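PDB 6ZXA: LHC domain-containing protein from Marichromatium purpuratum 984, which probably serves as a bacteriochlorophyll- and carotenoid-binding antenna polypeptide that passes excitation energy toward the photosynthetic reaction centre. Local coordinates for residues I15-P18 with E19-K23; V43-W46 with L47-Y51. All blocks are in the same frame, centred on the assembly; numbering follows the deposited sequence.

Interaction 1: residues I15-P18 with E19-K23. With BCL (bacteriochlorophyll a), chain O.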
loop_
_atom_site.group_PDB
_atom_site.type_symbol
_atom_site.label_atom_id
_atom_site.label_comp_id
_atom_site.label_asym_id
_atom_site.label_seq_id
_atom_site.Cartn_x
_atom_site.Cartn_y
_atom_site.Cartn_z
ATOM N N ILE A 15 -27.100 21.557 -10.140
ATOM C CA ILE A 15 -26.570 20.260 -9.745
ATOM C C ILE A 15 -27.665 19.200 -9.736
ATOM O O ILE A 15 -27.623 18.262 -10.535
ATOM C CB ILE A 15 -25.852 20.383 -8.393
ATOM C CG1 ILE A 15 -24.715 21.399 -8.519
ATOM C CG2 ILE A 15 -25.313 19.067 -7.941
ATOM C CD1 ILE A 15 -23.616 20.970 -9.466
ATOM N N ASN A 16 -28.664 19.347 -8.866
ATOM C CA ASN A 16 -29.841 18.472 -8.864
ATOM C C ASN A 16 -29.427 16.999 -8.830
ATOM O O ASN A 16 -29.594 16.248 -9.789
ATOM C CB ASN A 16 -30.728 18.761 -10.078
ATOM C CG ASN A 16 -31.932 17.861 -10.139
ATOM O OD1 ASN A 16 -32.256 17.305 -11.187
ATOM N ND2 ASN A 16 -32.596 17.695 -9.008
ATOM N N HIS A 17 -28.823 16.616 -7.730
ATOM C CA HIS A 17 -27.977 15.476 -8.019
ATOM C C HIS A 17 -28.567 14.073 -8.039
ATOM O O HIS A 17 -28.137 13.285 -8.890
ATOM C CB HIS A 17 -26.744 15.450 -7.145
ATOM C CG HIS A 17 -25.549 15.130 -7.958
ATOM N ND1 HIS A 17 -24.766 16.105 -8.528
ATOM C CD2 HIS A 17 -25.107 13.955 -8.454
ATOM C CE1 HIS A 17 -23.834 15.539 -9.268
ATOM N NE2 HIS A 17 -24.019 14.233 -9.240
ATOM N N PRO A 18 -29.467 13.673 -7.127
ATOM C CA PRO A 18 -29.964 12.287 -7.175
ATOM C C PRO A 18 -30.293 11.854 -8.595
ATOM O O PRO A 18 -30.078 10.701 -8.977
ATOM C CB PRO A 18 -31.207 12.330 -6.284
ATOM C CG PRO A 18 -30.919 13.403 -5.323
ATOM C CD PRO A 18 -30.035 14.415 -5.992
ATOM N N GLU A 19 -30.770 12.811 -9.392
ATOM C CA GLU A 19 -30.981 12.609 -10.819
ATOM C C GLU A 19 -29.674 12.664 -11.599
ATOM O O GLU A 19 -29.491 11.909 -12.558
ATOM C CB GLU A 19 -31.951 13.659 -11.358
ATOM C CG GLU A 19 -33.335 13.599 -10.742
ATOM C CD GLU A 19 -33.409 14.260 -9.382
ATOM O OE1 GLU A 19 -34.433 14.089 -8.693
ATOM O OE2 GLU A 19 -32.443 14.951 -9.001
ATOM N N ASP A 20 -28.755 13.545 -11.214
ATOM C CA ASP A 20 -27.496 13.693 -11.928
ATOM C C ASP A 20 -26.357 12.919 -11.289
ATOM O O ASP A 20 -25.202 13.342 -11.386
ATOM C CB ASP A 20 -27.124 15.167 -12.070
ATOM C CG ASP A 20 -28.104 15.934 -12.922
ATOM O OD1 ASP A 20 -27.890 17.145 -13.124
ATOM O OD2 ASP A 20 -29.080 15.327 -13.409
ATOM N N ASP A 21 -26.644 11.752 -10.718
ATOM C CA ASP A 21 -25.618 10.731 -10.569
ATOM C C ASP A 21 -25.369 10.267 -11.997
ATOM O O ASP A 21 -25.582 11.051 -12.918
ATOM C CB ASP A 21 -26.050 9.580 -9.665
ATOM C CG ASP A 21 -26.465 10.032 -8.285
ATOM O OD1 ASP A 21 -26.144 11.161 -7.882
ATOM O OD2 ASP A 21 -27.141 9.241 -7.606
ATOM N N TRP A 22 -24.734 9.123 -12.203
ATOM C CA TRP A 22 -24.404 8.599 -13.531
ATOM C C TRP A 22 -23.394 9.517 -14.196
ATOM O O TRP A 22 -22.643 9.098 -15.079
ATOM C CB TRP A 22 -25.642 8.415 -14.446
ATOM C CG TRP A 22 -26.213 9.668 -15.124
ATOM C CD1 TRP A 22 -27.373 10.302 -14.795
ATOM C CD2 TRP A 22 -25.654 10.415 -16.219
ATOM N NE1 TRP A 22 -27.561 11.395 -15.590
ATOM C CE2 TRP A 22 -26.525 11.485 -16.477
ATOM C CE3 TRP A 22 -24.508 10.280 -17.007
ATOM C CZ2 TRP A 22 -26.287 12.412 -17.483
ATOM C CZ3 TRP A 22 -24.268 11.207 -17.991
ATOM C CH2 TRP A 22 -25.154 12.256 -18.225
ATOM N N LYS A 23 -23.293 10.731 -13.687
ATOM C CA LYS A 23 -22.418 11.743 -14.237
ATOM C C LYS A 23 -21.051 11.690 -13.591
ATOM O O LYS A 23 -20.080 12.174 -14.174
ATOM C CB LYS A 23 -23.060 13.107 -14.033
ATOM C CG LYS A 23 -23.133 13.987 -15.243
ATOM C CD LYS A 23 -24.051 15.151 -14.943
ATOM C CE LYS A 23 -24.298 16.009 -16.162
ATOM N NZ LYS A 23 -25.405 16.967 -15.920
HETATM MG MG BCL O . -26.209 9.724 -4.933
HETATM C CHA BCL O . -26.814 6.337 -4.992
HETATM C CHB BCL O . -28.955 10.103 -2.995
HETATM C CHC BCL O . -25.198 12.859 -4.199
HETATM C CHD BCL O . -23.132 9.156 -6.450
HETATM N NA BCL O . -27.667 8.358 -4.091
HETATM C C1A BCL O . -27.786 7.003 -4.292
HETATM C C2A BCL O . -28.975 6.439 -3.571
HETATM C C3A BCL O . -29.656 7.673 -2.976
HETATM C C4A BCL O . -28.763 8.795 -3.370
HETATM C CMA BCL O . -31.054 7.871 -3.547
HETATM C CAA BCL O . -28.646 5.362 -2.525
HETATM C CBA BCL O . -27.553 5.686 -1.512
HETATM C CGA BCL O . -27.221 4.479 -0.709
HETATM O O1A BCL O . -27.891 3.524 -0.664
HETATM O O2A BCL O . -26.090 4.520 -0.030
HETATM N NB BCL O . -26.914 11.234 -3.724
HETATM C C1B BCL O . -28.175 11.249 -3.149
HETATM C C2B BCL O . -28.499 12.527 -2.703
HETATM C C3B BCL O . -27.460 13.385 -3.090
HETATM C C4B BCL O . -26.462 12.512 -3.691
HETATM C CMB BCL O . -29.776 12.806 -1.932
HETATM C CAB BCL O . -27.291 14.830 -2.992
HETATM O OBB BCL O . -26.430 15.431 -3.632
HETATM C CBB BCL O . -28.146 15.703 -2.108
HETATM N NC BCL O . -24.404 10.819 -5.225
HETATM C C1C BCL O . -24.246 12.136 -4.924
HETATM C C2C BCL O . -22.869 12.607 -5.184
HETATM C C3C BCL O . -22.390 11.594 -6.216
HETATM C C4C BCL O . -23.309 10.431 -5.955
HETATM C CMC BCL O . -22.796 14.040 -5.664
HETATM C CAC BCL O . -20.880 11.266 -6.094
HETATM C CBC BCL O . -20.507 10.672 -4.759
HETATM N ND BCL O . -25.115 8.116 -5.504
HETATM C C1D BCL O . -23.974 8.019 -6.291
HETATM C C2D BCL O . -23.834 6.731 -6.839
HETATM C C3D BCL O . -24.921 6.024 -6.379
HETATM C C4D BCL O . -25.658 6.872 -5.572
HETATM C CMD BCL O . -22.715 6.270 -7.729
HETATM C CAD BCL O . -25.635 4.813 -6.460
HETATM O OBD BCL O . -25.461 3.824 -7.180
HETATM C CBD BCL O . -26.793 4.869 -5.429
HETATM C CGD BCL O . -28.053 4.355 -5.988
HETATM O O1D BCL O . -28.774 4.950 -6.746
HETATM O O2D BCL O . -28.359 3.143 -5.579
HETATM C CED BCL O . -29.569 2.535 -6.088
HETATM C C1 BCL O . -25.796 3.317 0.743
HETATM C C2 BCL O . -24.623 3.607 1.691
HETATM C C3 BCL O . -24.159 4.699 2.256
HETATM C C4 BCL O . -24.708 6.117 2.120
HETATM C C5 BCL O . -22.950 4.633 3.174
HETATM C C6 BCL O . -23.233 5.098 4.599
HETATM C C7 BCL O . -24.366 4.287 5.215
HETATM C C8 BCL O . -25.031 4.774 6.495
HETATM C C9 BCL O . -26.107 3.750 6.898
HETATM C C10 BCL O . -25.635 6.175 6.293
HETATM C C11 BCL O . -26.401 6.958 7.362
HETATM C C12 BCL O . -27.911 6.652 7.431
HETATM C C13 BCL O . -28.738 7.542 8.387
HETATM C C14 BCL O . -28.682 9.032 8.024
HETATM C C15 BCL O . -28.284 7.382 9.856
HETATM C C16 BCL O . -28.503 6.018 10.502
HETATM C C17 BCL O . -28.741 5.773 12.007
HETATM C C18 BCL O . -27.763 6.292 13.057
HETATM C C19 BCL O . -28.177 5.590 14.363
HETATM C C20 BCL O . -27.763 7.809 13.291
#
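Glu19 turns back over Asn16, and the bend at its chi2 (80°) is what returns the carboxylate: Glu19 OE2 comes 2.7 Å from Asn16 ND2. The amide and carboxylate planes lie only 14° apart, yet the N-H direction is poor, so the two groups are in polar contact rather than hydrogen-bonded. The backbone does hold the turn, since Asp20 N donates to Asn16 O at 3.2 Å, in the carbonyl plane, with a bent N-H...O angle of 142°. Asp20 also closes over His17. Asp20 CB sits 4.2 Å from the centroid of the His17 imidazole, almost on the ring normal, a CH-pi contact, while the opposite face of the ring receives the CMC methyl of the bacteriochlorophyll, 3.6 Å above the plane. The imidazole is thus sandwiched between turn and pigment, which should limit its tilt. At its edge Asp21 OD1 lies 3.0 Å from His17 CD2. Asp21 OD2 faces the bacteriochlorophyll magnesium at 2.9 Å, a rather long approach for the axial ligand. Pro18 completes this wall, with Pro18 CG 3.6 Å from the bacteriochlorophyll methyl CMB. Within 19-23, Lys23 NZ makes a long salt bridge to Asp20 OD1. Carboxylate ligation here is reminiscent of the B800-type site of some LH2 antennae, such as that of Phaeospirillum molischianum, where an aspartate is the ligand. The turn contains no regular helix or strand; it belongs to the loop before helix 35-54, touches the N-terminal residues Lys2 and Val3, and reaches another protein's chain through a cation-pi contact of Trp22.

Interaction 2: residues V43-W46 with L47-Y51. With BCL (bacteriochlorophyll a), chain R.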
loop_
_atom_site.group_PDB
_atom_site.type_symbol
_atom_site.label_atom_id
_atom_site.label_comp_id
_atom_site.label_asym_id
_atom_site.label_seq_id
_atom_site.Cartn_x
_atom_site.Cartn_y
_atom_site.Cartn_z
ATOM N N VAL A 43 -11.675 -3.357 2.789
ATOM C CA VAL A 43 -11.033 -2.840 3.995
ATOM C C VAL A 43 -12.080 -2.395 5.006
ATOM O O VAL A 43 -11.961 -2.672 6.205
ATOM C CB VAL A 43 -10.063 -1.694 3.652
ATOM C CG1 VAL A 43 -9.490 -1.093 4.922
ATOM C CG2 VAL A 43 -8.952 -2.185 2.760
ATOM N N GLN A 44 -13.111 -1.691 4.538
ATOM C CA GLN A 44 -14.216 -1.303 5.406
ATOM C C GLN A 44 -14.863 -2.522 6.043
ATOM O O GLN A 44 -15.152 -2.535 7.243
ATOM C CB GLN A 44 -15.248 -0.507 4.609
ATOM C CG GLN A 44 -16.628 -0.480 5.235
ATOM C CD GLN A 44 -16.669 0.335 6.507
ATOM O OE1 GLN A 44 -15.921 1.292 6.660
ATOM N NE2 GLN A 44 -17.538 -0.043 7.427
ATOM N N MET A 45 -15.101 -3.554 5.238
ATOM C CA MET A 45 -15.672 -4.800 5.725
ATOM C C MET A 45 -14.817 -5.406 6.831
ATOM O O MET A 45 -15.327 -5.780 7.892
ATOM C CB MET A 45 -15.825 -5.762 4.549
ATOM C CG MET A 45 -16.364 -7.121 4.880
ATOM S SD MET A 45 -16.236 -8.226 3.470
ATOM C CE MET A 45 -14.512 -8.666 3.552
ATOM N N TRP A 46 -13.504 -5.477 6.612
ATOM C CA TRP A 46 -12.610 -6.043 7.618
ATOM C C TRP A 46 -12.614 -5.222 8.901
ATOM O O TRP A 46 -12.610 -5.781 10.000
ATOM C CB TRP A 46 -11.189 -6.157 7.062
ATOM C CG TRP A 46 -11.037 -7.180 5.987
ATOM C CD1 TRP A 46 -11.604 -8.409 5.947
ATOM C CD2 TRP A 46 -10.262 -7.060 4.790
ATOM N NE1 TRP A 46 -11.238 -9.065 4.807
ATOM C CE2 TRP A 46 -10.412 -8.257 4.077
ATOM C CE3 TRP A 46 -9.452 -6.057 4.257
ATOM C CZ2 TRP A 46 -9.787 -8.483 2.859
ATOM C CZ3 TRP A 46 -8.840 -6.279 3.052
ATOM C CH2 TRP A 46 -9.007 -7.484 2.362
ATOM N N LEU A 47 -12.626 -3.895 8.785
ATOM C CA LEU A 47 -12.554 -3.059 9.981
ATOM C C LEU A 47 -13.843 -3.130 10.789
ATOM O O LEU A 47 -13.808 -3.280 12.019
ATOM C CB LEU A 47 -12.235 -1.615 9.595
ATOM C CG LEU A 47 -10.784 -1.313 9.208
ATOM C CD1 LEU A 47 -10.716 -0.121 8.300
ATOM C CD2 LEU A 47 -9.929 -1.078 10.427
ATOM N N ILE A 48 -14.991 -3.034 10.118
ATOM C CA ILE A 48 -16.254 -3.154 10.832
ATOM C C ILE A 48 -16.394 -4.549 11.424
ATOM O O ILE A 48 -16.969 -4.707 12.501
ATOM C CB ILE A 48 -17.447 -2.781 9.925
ATOM C CG1 ILE A 48 -18.750 -2.741 10.717
ATOM C CG2 ILE A 48 -17.611 -3.744 8.778
ATOM C CD1 ILE A 48 -18.740 -1.807 11.872
ATOM N N HIS A 49 -15.822 -5.571 10.786
ATOM C CA HIS A 49 -15.892 -6.900 11.375
ATOM C C HIS A 49 -15.000 -7.025 12.600
ATOM O O HIS A 49 -15.400 -7.635 13.587
ATOM C CB HIS A 49 -15.528 -7.958 10.350
ATOM C CG HIS A 49 -16.666 -8.332 9.467
ATOM N ND1 HIS A 49 -17.054 -7.560 8.399
ATOM C CD2 HIS A 49 -17.519 -9.377 9.508
ATOM C CE1 HIS A 49 -18.087 -8.122 7.806
ATOM N NE2 HIS A 49 -18.385 -9.225 8.459
ATOM N N SER A 50 -13.781 -6.491 12.551
ATOM C CA SER A 50 -12.943 -6.502 13.745
ATOM C C SER A 50 -13.669 -5.846 14.906
ATOM O O SER A 50 -13.727 -6.394 16.016
ATOM C CB SER A 50 -11.616 -5.795 13.477
ATOM O OG SER A 50 -11.149 -6.051 12.176
ATOM N N TYR A 51 -14.277 -4.690 14.645
ATOM C CA TYR A 51 -15.019 -3.995 15.686
ATOM C C TYR A 51 -16.177 -4.839 16.209
ATOM O O TYR A 51 -16.309 -5.039 17.418
ATOM C CB TYR A 51 -15.526 -2.659 15.163
ATOM C CG TYR A 51 -16.296 -1.877 16.186
ATOM C CD1 TYR A 51 -15.649 -1.269 17.245
ATOM C CD2 TYR A 51 -17.669 -1.754 16.102
ATOM C CE1 TYR A 51 -16.343 -0.557 18.180
ATOM C CE2 TYR A 51 -18.373 -1.045 17.038
ATOM C CZ TYR A 51 -17.705 -0.448 18.075
ATOM O OH TYR A 51 -18.400 0.265 19.016
HETATM MG MG BCL R . -23.162 -2.204 10.427
HETATM C CHA BCL R . -21.779 -3.210 7.448
HETATM C CHB BCL R . -24.088 0.687 8.926
HETATM C CHC BCL R . -24.032 -0.989 13.434
HETATM C CHD BCL R . -21.592 -4.864 12.002
HETATM N NA BCL R . -22.901 -1.377 8.446
HETATM C C1A BCL R . -22.420 -2.010 7.324
HETATM C C2A BCL R . -22.783 -1.266 6.081
HETATM C C3A BCL R . -23.217 0.092 6.620
HETATM C C4A BCL R . -23.495 -0.195 8.053
HETATM C CMA BCL R . -22.125 1.140 6.460
HETATM C CAA BCL R . -23.873 -1.981 5.285
HETATM C CBA BCL R . -24.665 -1.171 4.252
HETATM C CGA BCL R . -26.072 -0.909 4.686
HETATM O O1A BCL R . -26.967 -1.641 4.567
HETATM O O2A BCL R . -26.279 0.228 5.260
HETATM N NB BCL R . -23.926 -0.421 11.100
HETATM C C1B BCL R . -24.265 0.663 10.312
HETATM C C2B BCL R . -24.792 1.684 11.105
HETATM C C3B BCL R . -24.770 1.242 12.431
HETATM C C4B BCL R . -24.257 -0.106 12.372
HETATM C CMB BCL R . -25.280 2.998 10.532
HETATM C CAB BCL R . -25.125 1.903 13.669
HETATM O OBB BCL R . -25.689 1.312 14.595
HETATM C CBB BCL R . -24.818 3.359 13.905
HETATM N NC BCL R . -22.796 -2.808 12.428
HETATM C C1C BCL R . -23.411 -2.241 13.503
HETATM C C2C BCL R . -23.121 -2.936 14.774
HETATM C C3C BCL R . -22.463 -4.230 14.305
HETATM C C4C BCL R . -22.290 -4.016 12.831
HETATM C CMC BCL R . -22.249 -2.118 15.694
HETATM C CAC BCL R . -23.273 -5.497 14.668
HETATM C CBC BCL R . -23.181 -5.829 16.128
HETATM N ND BCL R . -21.894 -3.689 9.905
HETATM C C1D BCL R . -21.407 -4.780 10.596
HETATM C C2D BCL R . -20.745 -5.667 9.742
HETATM C C3D BCL R . -20.858 -5.119 8.484
HETATM C C4D BCL R . -21.554 -3.939 8.616
HETATM C CMD BCL R . -20.063 -6.927 10.163
HETATM C CAD BCL R . -20.383 -5.161 7.161
HETATM O OBD BCL R . -19.616 -5.947 6.618
HETATM C CBD BCL R . -20.998 -3.981 6.383
HETATM C CGD BCL R . -19.946 -3.234 5.677
HETATM O O1D BCL R . -19.392 -2.248 6.091
HETATM O O2D BCL R . -19.637 -3.745 4.507
HETATM C CED BCL R . -18.578 -3.128 3.742
HETATM C C1 BCL R . -27.648 0.498 5.709
HETATM C C2 BCL R . -27.552 0.566 7.221
HETATM C C3 BCL R . -27.695 -0.475 7.981
HETATM C C4 BCL R . -27.978 -1.878 7.488
HETATM C C5 BCL R . -27.581 -0.342 9.489
HETATM C C6 BCL R . -28.740 0.346 10.181
HETATM C C7 BCL R . -28.449 0.551 11.662
HETATM C C8 BCL R . -29.636 0.993 12.510
HETATM C C9 BCL R . -29.204 1.199 13.969
HETATM C C10 BCL R . -30.752 -0.061 12.461
HETATM C C11 BCL R . -30.430 -1.521 12.794
HETATM C C12 BCL R . -31.647 -2.435 13.053
HETATM C C13 BCL R . -32.513 -2.848 11.844
HETATM C C14 BCL R . -31.643 -3.231 10.646
HETATM C C15 BCL R . -33.496 -1.722 11.392
HETATM C C16 BCL R . -34.767 -1.853 10.518
HETATM C C17 BCL R . -34.849 -2.557 9.150
HETATM C C18 BCL R . -33.936 -2.077 8.038
HETATM C C19 BCL R . -34.095 -0.549 7.953
HETATM C C20 BCL R . -34.263 -2.705 6.681
#
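Met45 O is gripped twice by His49: by the backbone N at 2.9 Å and by the ring ND1 at 2.5 Å. The two donors arrive from opposite faces of the carbonyl plane, ND1 standing 41° out of it and so not on a lone pair, although the oxygen lies close to the imidazole plane. With CG beside its own backbone N (chi1 -83°), His49 leans its ring back over the preceding turn, where His49 CE1 also touches Met45 CG at 3.5 Å. The bond from ND1 fixes the ring's rotation and is consistent with NE2 carrying the lone pair for a metal; His49 is the axial ligand of magnesium in a second bacteriochlorophyll. Over one face of the His49 ring lies the CMD methyl of the bacteriochlorophyll of chain R, 3.2 Å above the plane. Trp46 O is doubly used as well: Ser50 OG lies 2.6 Å from Trp46 O, and Ser50 N bonds to it from the opposite face. These are i to i+4 contacts of helix 35-54, predicted to span the membrane, in which a histidine ligates the pigment, as throughout the LH1/LH2 family. Ile48 N continues the ladder with a nearly straight bond to Gln44 O (174°), and Ile48 CG1 packs 3.4 Å from C1D of the chain R macrocycle. Gln44 joins pigment and protein: Gln44 NE2 donates to the methyl ester carbonyl O1D of the chain R bacteriochlorophyll at 3.2 Å and to O33 of an all-trans okenone, while OE1 accepts from Trp46 NE1 of a second copy of this protein. On another side of the helix, Val43 CG1 and Leu47 CD1 run alongside each other 3.7 Å apart, both residues packing against that same neighbouring Trp46.

From the N terminus, the chain first forms the irregular turn of interaction 1, then continues through the rest of the loop into helix 35-54, which holds interaction 2. Each contact joins adjoining segments, so neither closes a long loop, and they follow in series without nesting or crossing. Their centres stand 30 Å apart, on opposite sides of the chain's centre, and their nearest atoms are about 19 Å from each other. The two contacts serve different pigment sites on one polypeptide: a carboxylate-ligated bacteriochlorophyll in the loop that precedes the helix and a histidine-ligated one along the predicted transmembrane helix, where copies of the protein meet side by side.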